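Local coordinates for protein neurotoxin (Clostridium botulinum, PDB 2QN0) that is the zinc protease light chain of botulinum neurotoxin type C1, which probably cleaves neuronal SNARE proteins to block transmitter release, at residues 198-203 and 377-382; 218-223 and 411-416. All coordinates share one frame; numbering follows the deposited sequence.

Interaction 1 of 2, residues 198-203 and 377-382; sequences FMLTYS and SNVYTP
With chi1 at 55°, Thr201 sets OG1 between its own backbone N and carbonyl carbon, and from there the hydroxyl faces the chain at Tyr380 to Pro382. It gives its proton to Thr381 O over 2.8 Å, approaching from above that carbonyl's plane, while CG2 rests against the same oxygen. Tyr380 N donates to Thr201 O at 3.1 Å, again well above the carbonyl plane, and makes a second, weak bond to Thr201 OG1. The threonine thus grips the peptides on either side of the 380-381 link.

Tyr380, whose CG lies anti to its carbonyl carbon (chi1 -59°), lays its ring along the Tyr202-Ser203 peptide, with Ser203 N at the ring edge and in its plane. The phenol then ends at Ser203, where Tyr380 OH and Ser203 OG share a hydrogen bond of 2.8 Å. Val379 sets CG1 into the fork of Leu200, the two side chains crossing at about a right angle; CG1 sits 3.5 Å from Leu200 CG, a tight fit.

Two waters stitch the backbones where they do not bond directly: one accepts from Thr201 N and donates to Tyr380 O, the other accepts from Ser203 N and donates to Asn378 O. The CA-H groups of Val379 and Pro382 make bent C-H...O contacts with Thr201 O and Met199 O. Outside the pair, Ser377 OG bonds chiefly to Ile374 O.

The Leu200 side chain lies about 10 Å from the zinc ion. The result is an irregular, water-bridged pairing of a loop with the short strand 201-202 of the clostridial zinc protease fold.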
loop_
_atom_site.group_PDB
_atom_site.type_symbol
_atom_site.label_atom_id
_atom_site.label_comp_id
_atom_site.label_asym_id
_atom_site.label_seq_id
_atom_site.Cartn_x
_atom_site.Cartn_y
_atom_site.Cartn_z
ATOM N N PHE A 198 -1.648 9.835 11.165
ATOM C CA PHE A 198 -1.941 11.199 10.721
ATOM C C PHE A 198 -3.198 11.027 9.877
ATOM O O PHE A 198 -3.128 10.639 8.709
ATOM C CB PHE A 198 -0.782 11.753 9.891
ATOM C CG PHE A 198 0.395 12.183 10.721
ATOM C CD1 PHE A 198 0.505 13.498 11.165
ATOM C CD2 PHE A 198 1.374 11.269 11.092
ATOM C CE1 PHE A 198 1.574 13.895 11.969
ATOM C CE2 PHE A 198 2.448 11.655 11.897
ATOM C CZ PHE A 198 2.545 12.971 12.335
ATOM N N MET A 199 -4.346 11.313 10.483
ATOM C CA MET A 199 -5.634 11.115 9.831
ATOM C C MET A 199 -6.295 12.297 9.139
ATOM O O MET A 199 -6.387 13.396 9.682
ATOM C CB MET A 199 -6.623 10.541 10.847
ATOM C CG MET A 199 -6.150 9.263 11.513
ATOM S SD MET A 199 -7.131 8.884 12.973
ATOM C CE MET A 199 -6.179 9.752 14.241
ATOM N N LEU A 200 -6.781 12.032 7.933
ATOM C CA LEU A 200 -7.483 13.016 7.127
ATOM C C LEU A 200 -8.866 13.199 7.757
ATOM O O LEU A 200 -9.443 12.241 8.279
ATOM C CB LEU A 200 -7.588 12.476 5.693
ATOM C CG LEU A 200 -8.431 13.126 4.595
ATOM C CD1 LEU A 200 -7.886 12.690 3.231
ATOM C CD2 LEU A 200 -9.890 12.720 4.743
ATOM N N THR A 201 -9.384 14.426 7.736
ATOM C CA THR A 201 -10.703 14.706 8.303
ATOM C C THR A 201 -11.667 15.172 7.214
ATOM O O THR A 201 -11.252 15.787 6.231
ATOM C CB THR A 201 -10.623 15.771 9.416
ATOM O OG1 THR A 201 -9.986 16.949 8.911
ATOM C CG2 THR A 201 -9.819 15.234 10.603
ATOM N N TYR A 202 -12.952 14.892 7.406
ATOM C CA TYR A 202 -13.975 15.226 6.415
ATOM C C TYR A 202 -15.356 15.339 7.058
ATOM O O TYR A 202 -15.544 14.947 8.211
ATOM C CB TYR A 202 -14.012 14.108 5.372
ATOM C CG TYR A 202 -14.198 12.757 6.033
ATOM C CD1 TYR A 202 -15.474 12.275 6.338
ATOM C CD2 TYR A 202 -13.097 12.029 6.487
ATOM C CE1 TYR A 202 -15.649 11.116 7.089
ATOM C CE2 TYR A 202 -13.262 10.866 7.243
ATOM C CZ TYR A 202 -14.539 10.421 7.544
ATOM O OH TYR A 202 -14.710 9.309 8.339
ATOM N N SER A 203 -16.319 15.867 6.301
ATOM C CA SER A 203 -17.697 15.993 6.770
ATOM C C SER A 203 -18.646 15.334 5.763
ATOM O O SER A 203 -19.778 14.985 6.101
ATOM C CB SER A 203 -18.081 17.465 6.972
ATOM O OG SER A 203 -17.966 18.213 5.776
ATOM N N SER A 377 -13.379 14.017 -1.247
ATOM C CA SER A 377 -14.166 14.719 -0.232
ATOM C C SER A 377 -13.326 15.890 0.254
ATOM O O SER A 377 -12.103 15.779 0.352
ATOM C CB SER A 377 -14.465 13.808 0.968
ATOM O OG SER A 377 -15.554 12.929 0.728
ATOM N N ASN A 378 -13.967 17.016 0.550
ATOM C CA ASN A 378 -13.219 18.159 1.054
ATOM C C ASN A 378 -12.617 17.721 2.383
ATOM O O ASN A 378 -13.207 16.910 3.094
ATOM C CB ASN A 378 -14.138 19.356 1.272
ATOM C CG ASN A 378 -14.786 19.827 -0.008
ATOM O OD1 ASN A 378 -14.216 19.688 -1.090
ATOM N ND2 ASN A 378 -15.976 20.403 0.108
ATOM N N VAL A 379 -11.446 18.244 2.716
ATOM C CA VAL A 379 -10.804 17.869 3.965
ATOM C C VAL A 379 -10.574 19.070 4.867
ATOM O O VAL A 379 -10.603 20.218 4.423
ATOM C CB VAL A 379 -9.462 17.147 3.713
ATOM C CG1 VAL A 379 -9.710 15.872 2.910
ATOM C CG2 VAL A 379 -8.499 18.061 2.973
ATOM N N TYR A 380 -10.357 18.794 6.145
ATOM C CA TYR A 380 -10.130 19.843 7.128
ATOM C C TYR A 380 -8.774 19.622 7.775
ATOM O O TYR A 380 -7.913 18.962 7.197
ATOM C CB TYR A 380 -11.246 19.807 8.171
ATOM C CG TYR A 380 -12.615 19.998 7.566
ATOM C CD1 TYR A 380 -13.062 21.264 7.189
ATOM C CD2 TYR A 380 -13.451 18.908 7.333
ATOM C CE1 TYR A 380 -14.312 21.439 6.596
ATOM C CE2 TYR A 380 -14.700 19.071 6.739
ATOM C CZ TYR A 380 -15.125 20.337 6.374
ATOM O OH TYR A 380 -16.361 20.497 5.792
ATOM N N THR A 381 -8.568 20.169 8.969
ATOM C CA THR A 381 -7.280 19.993 9.625
ATOM C C THR A 381 -7.111 18.539 10.048
ATOM O O THR A 381 -8.001 17.959 10.664
ATOM C CB THR A 381 -7.145 20.892 10.871
ATOM O OG1 THR A 381 -7.402 22.252 10.506
ATOM C CG2 THR A 381 -5.736 20.796 11.440
ATOM N N PRO A 382 -5.970 17.927 9.703
ATOM C CA PRO A 382 -5.702 16.532 10.060
ATOM C C PRO A 382 -5.604 16.369 11.573
ATOM O O PRO A 382 -5.242 17.311 12.282
ATOM C CB PRO A 382 -4.361 16.250 9.379
ATOM C CG PRO A 382 -4.328 17.221 8.241
ATOM C CD PRO A 382 -4.885 18.468 8.866
HETATM O O HOH W 1 -7.438 16.356 6.643
HETATM O O HOH W 2 -15.826 16.659 3.564
HETATM O O HOH W 3 -17.398 18.717 2.479
#

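Interaction 2 of 2, residues 218-223 and 411-416; sequences EFCMDP and MGQNLS
Phe219 and Asn414 face each other in a single beta bridge, closed by two backbone bonds: Cys220 N to Gln413 O at 3.0 Å, in the carbonyl plane, and Leu415 N to Glu218 O, also 3.0 Å. Phe219 CA brings its hydrogen to Gln413 O as well, so that oxygen meets an N-H and a C-H from the same strand.

Around this bridge the side chains take their places. Gln413 reaches out with an extended chain, and its NE2 donates to Cys220 O at 3.1 Å, the acceptor sitting 21° out of the plane of the Gln413 amide. Its CB lies at the edge of the Phe219 ring and beside Cys220 SG. The Asn414 amide, turned 57° from the Phe219 ring, sets ND2 3.8 Å from Phe219 CZ. Leu415 divides its branches: Leu415 CD1 lies 3.6 Å from Phe219 C, while CD2 touches Glu218 OE1.

The next shell fixes Asn414 and Gln413. Asn414 OD1 accepts from Ser416 N in an Asx turn and takes a hydrogen bond from a water that also accepts from Glu218 N, while its ND2 bonds to Ser217 OG. Gln413 is held at both ends of its amide, NE2 by Gln370 O as well and OE1 by Asn400 ND2.

Farther out, strand 219-220 lies between the 411-416 turn and strand 201-202, whose Tyr202 touches both Phe219 and Gln413. Val383 of strand 383-384 packs on Cys220 and Leu415. Asp222, with a salt bridge to Arg96 and a bond to Tyr393 OH, N-caps helix 223-238, which carries the zinc ligands His229 and His233.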
loop_
_atom_site.group_PDB
_atom_site.type_symbol
_atom_site.label_atom_id
_atom_site.label_comp_id
_atom_site.label_asym_id
_atom_site.label_seq_id
_atom_site.Cartn_x
_atom_site.Cartn_y
_atom_site.Cartn_z
ATOM N N GLU A 218 -17.388 16.855 11.869
ATOM C CA GLU A 218 -16.193 16.480 11.130
ATOM C C GLU A 218 -15.809 15.129 11.728
ATOM O O GLU A 218 -15.935 14.927 12.937
ATOM C CB GLU A 218 -15.071 17.488 11.363
ATOM C CG GLU A 218 -15.214 18.764 10.558
ATOM C CD GLU A 218 -14.114 19.761 10.860
ATOM O OE1 GLU A 218 -12.977 19.325 11.131
ATOM O OE2 GLU A 218 -14.384 20.979 10.813
ATOM N N PHE A 219 -15.368 14.205 10.881
ATOM C CA PHE A 219 -14.965 12.869 11.315
ATOM C C PHE A 219 -13.546 12.636 10.825
ATOM O O PHE A 219 -13.081 13.318 9.912
ATOM C CB PHE A 219 -15.872 11.804 10.682
ATOM C CG PHE A 219 -17.249 11.725 11.284
ATOM C CD1 PHE A 219 -17.489 10.924 12.397
ATOM C CD2 PHE A 219 -18.314 12.420 10.714
ATOM C CE1 PHE A 219 -18.773 10.812 12.931
ATOM C CE2 PHE A 219 -19.598 12.316 11.241
ATOM C CZ PHE A 219 -19.831 11.509 12.352
ATOM N N CYS A 220 -12.855 11.677 11.429
ATOM C CA CYS A 220 -11.503 11.354 10.998
ATOM C C CYS A 220 -11.567 10.035 10.235
ATOM O O CYS A 220 -12.540 9.289 10.353
ATOM C CB CYS A 220 -10.579 11.184 12.208
ATOM S SG CYS A 220 -10.985 9.740 13.238
ATOM N N MET A 221 -10.553 9.761 9.422
ATOM C CA MET A 221 -10.506 8.488 8.719
ATOM C C MET A 221 -9.888 7.499 9.703
ATOM O O MET A 221 -8.990 7.860 10.463
ATOM C CB MET A 221 -9.606 8.564 7.480
ATOM C CG MET A 221 -10.308 9.000 6.205
ATOM S SD MET A 221 -9.214 8.770 4.792
ATOM C CE MET A 221 -9.325 7.003 4.577
ATOM N N ASP A 222 -10.378 6.265 9.707
ATOM C CA ASP A 222 -9.807 5.254 10.583
ATOM C C ASP A 222 -8.466 4.887 9.947
ATOM O O ASP A 222 -8.388 4.637 8.739
ATOM C CB ASP A 222 -10.709 4.017 10.637
ATOM C CG ASP A 222 -10.208 2.971 11.626
ATOM O OD1 ASP A 222 -8.991 2.705 11.645
ATOM O OD2 ASP A 222 -11.034 2.411 12.379
ATOM N N PRO A 223 -7.388 4.873 10.744
ATOM C CA PRO A 223 -6.060 4.534 10.232
ATOM C C PRO A 223 -5.997 3.262 9.387
ATOM O O PRO A 223 -5.185 3.183 8.460
ATOM C CB PRO A 223 -5.223 4.420 11.503
ATOM C CG PRO A 223 -5.826 5.467 12.370
ATOM C CD PRO A 223 -7.314 5.262 12.165
ATOM N N MET A 411 -19.296 7.865 17.069
ATOM C CA MET A 411 -18.800 8.966 17.888
ATOM C C MET A 411 -17.296 8.940 18.126
ATOM O O MET A 411 -16.674 9.989 18.309
ATOM C CB MET A 411 -19.531 9.000 19.235
ATOM C CG MET A 411 -20.775 9.861 19.223
ATOM S SD MET A 411 -21.564 9.946 20.840
ATOM C CE MET A 411 -23.111 9.134 20.489
ATOM N N GLY A 412 -16.705 7.748 18.124
ATOM C CA GLY A 412 -15.270 7.647 18.337
ATOM C C GLY A 412 -14.466 8.371 17.267
ATOM O O GLY A 412 -13.339 8.812 17.510
ATOM N N GLN A 413 -15.049 8.488 16.077
ATOM C CA GLN A 413 -14.391 9.159 14.957
ATOM C C GLN A 413 -14.843 10.609 14.814
ATOM O O GLN A 413 -14.340 11.342 13.960
ATOM C CB GLN A 413 -14.696 8.418 13.656
ATOM C CG GLN A 413 -14.028 7.065 13.524
ATOM C CD GLN A 413 -14.506 6.326 12.292
ATOM O OE1 GLN A 413 -15.419 5.499 12.362
ATOM N NE2 GLN A 413 -13.909 6.642 11.149
ATOM N N ASN A 414 -15.791 11.014 15.654
ATOM C CA ASN A 414 -16.340 12.367 15.632
ATOM C C ASN A 414 -15.423 13.321 16.398
ATOM O O ASN A 414 -15.292 13.219 17.622
ATOM C CB ASN A 414 -17.736 12.347 16.259
ATOM C CG ASN A 414 -18.511 13.621 16.007
ATOM O OD1 ASN A 414 -17.979 14.715 16.150
ATOM N ND2 ASN A 414 -19.781 13.482 15.642
ATOM N N LEU A 415 -14.799 14.253 15.681
ATOM C CA LEU A 415 -13.871 15.199 16.295
ATOM C C LEU A 415 -14.387 15.962 17.511
ATOM O O LEU A 415 -13.630 16.225 18.440
ATOM C CB LEU A 415 -13.368 16.209 15.257
ATOM C CG LEU A 415 -12.138 15.807 14.438
ATOM C CD1 LEU A 415 -12.408 14.510 13.708
ATOM C CD2 LEU A 415 -11.791 16.919 13.455
ATOM N N SER A 416 -15.663 16.321 17.516
ATOM C CA SER A 416 -16.188 17.078 18.647
ATOM C C SER A 416 -16.737 16.206 19.770
ATOM O O SER A 416 -17.219 16.725 20.776
ATOM C CB SER A 416 -17.277 18.042 18.181
ATOM O OG SER A 416 -18.492 17.352 17.969
HETATM O O HOH W 4 -16.919 17.156 14.743
#

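From the N terminus the chain first lays down 198-203 and then 218-223; their strands, 201-202 and 219-220, pair antiparallel through bonds such as Tyr202 O to Phe219 N. It next builds the zinc-binding helix 223-238 and the helices and strands beyond, and returns at 377-382 to close interaction 1 across 173 residues. Strand 383-384 and a further loop follow before 411-416 closes interaction 2 across 187. The segments alternate, so the two loops cross. Between them the contacts bind two late loops to the small two-strand sheet, one at each strand. Their centres lie about 9 Å apart, with Tyr380 touching Glu218.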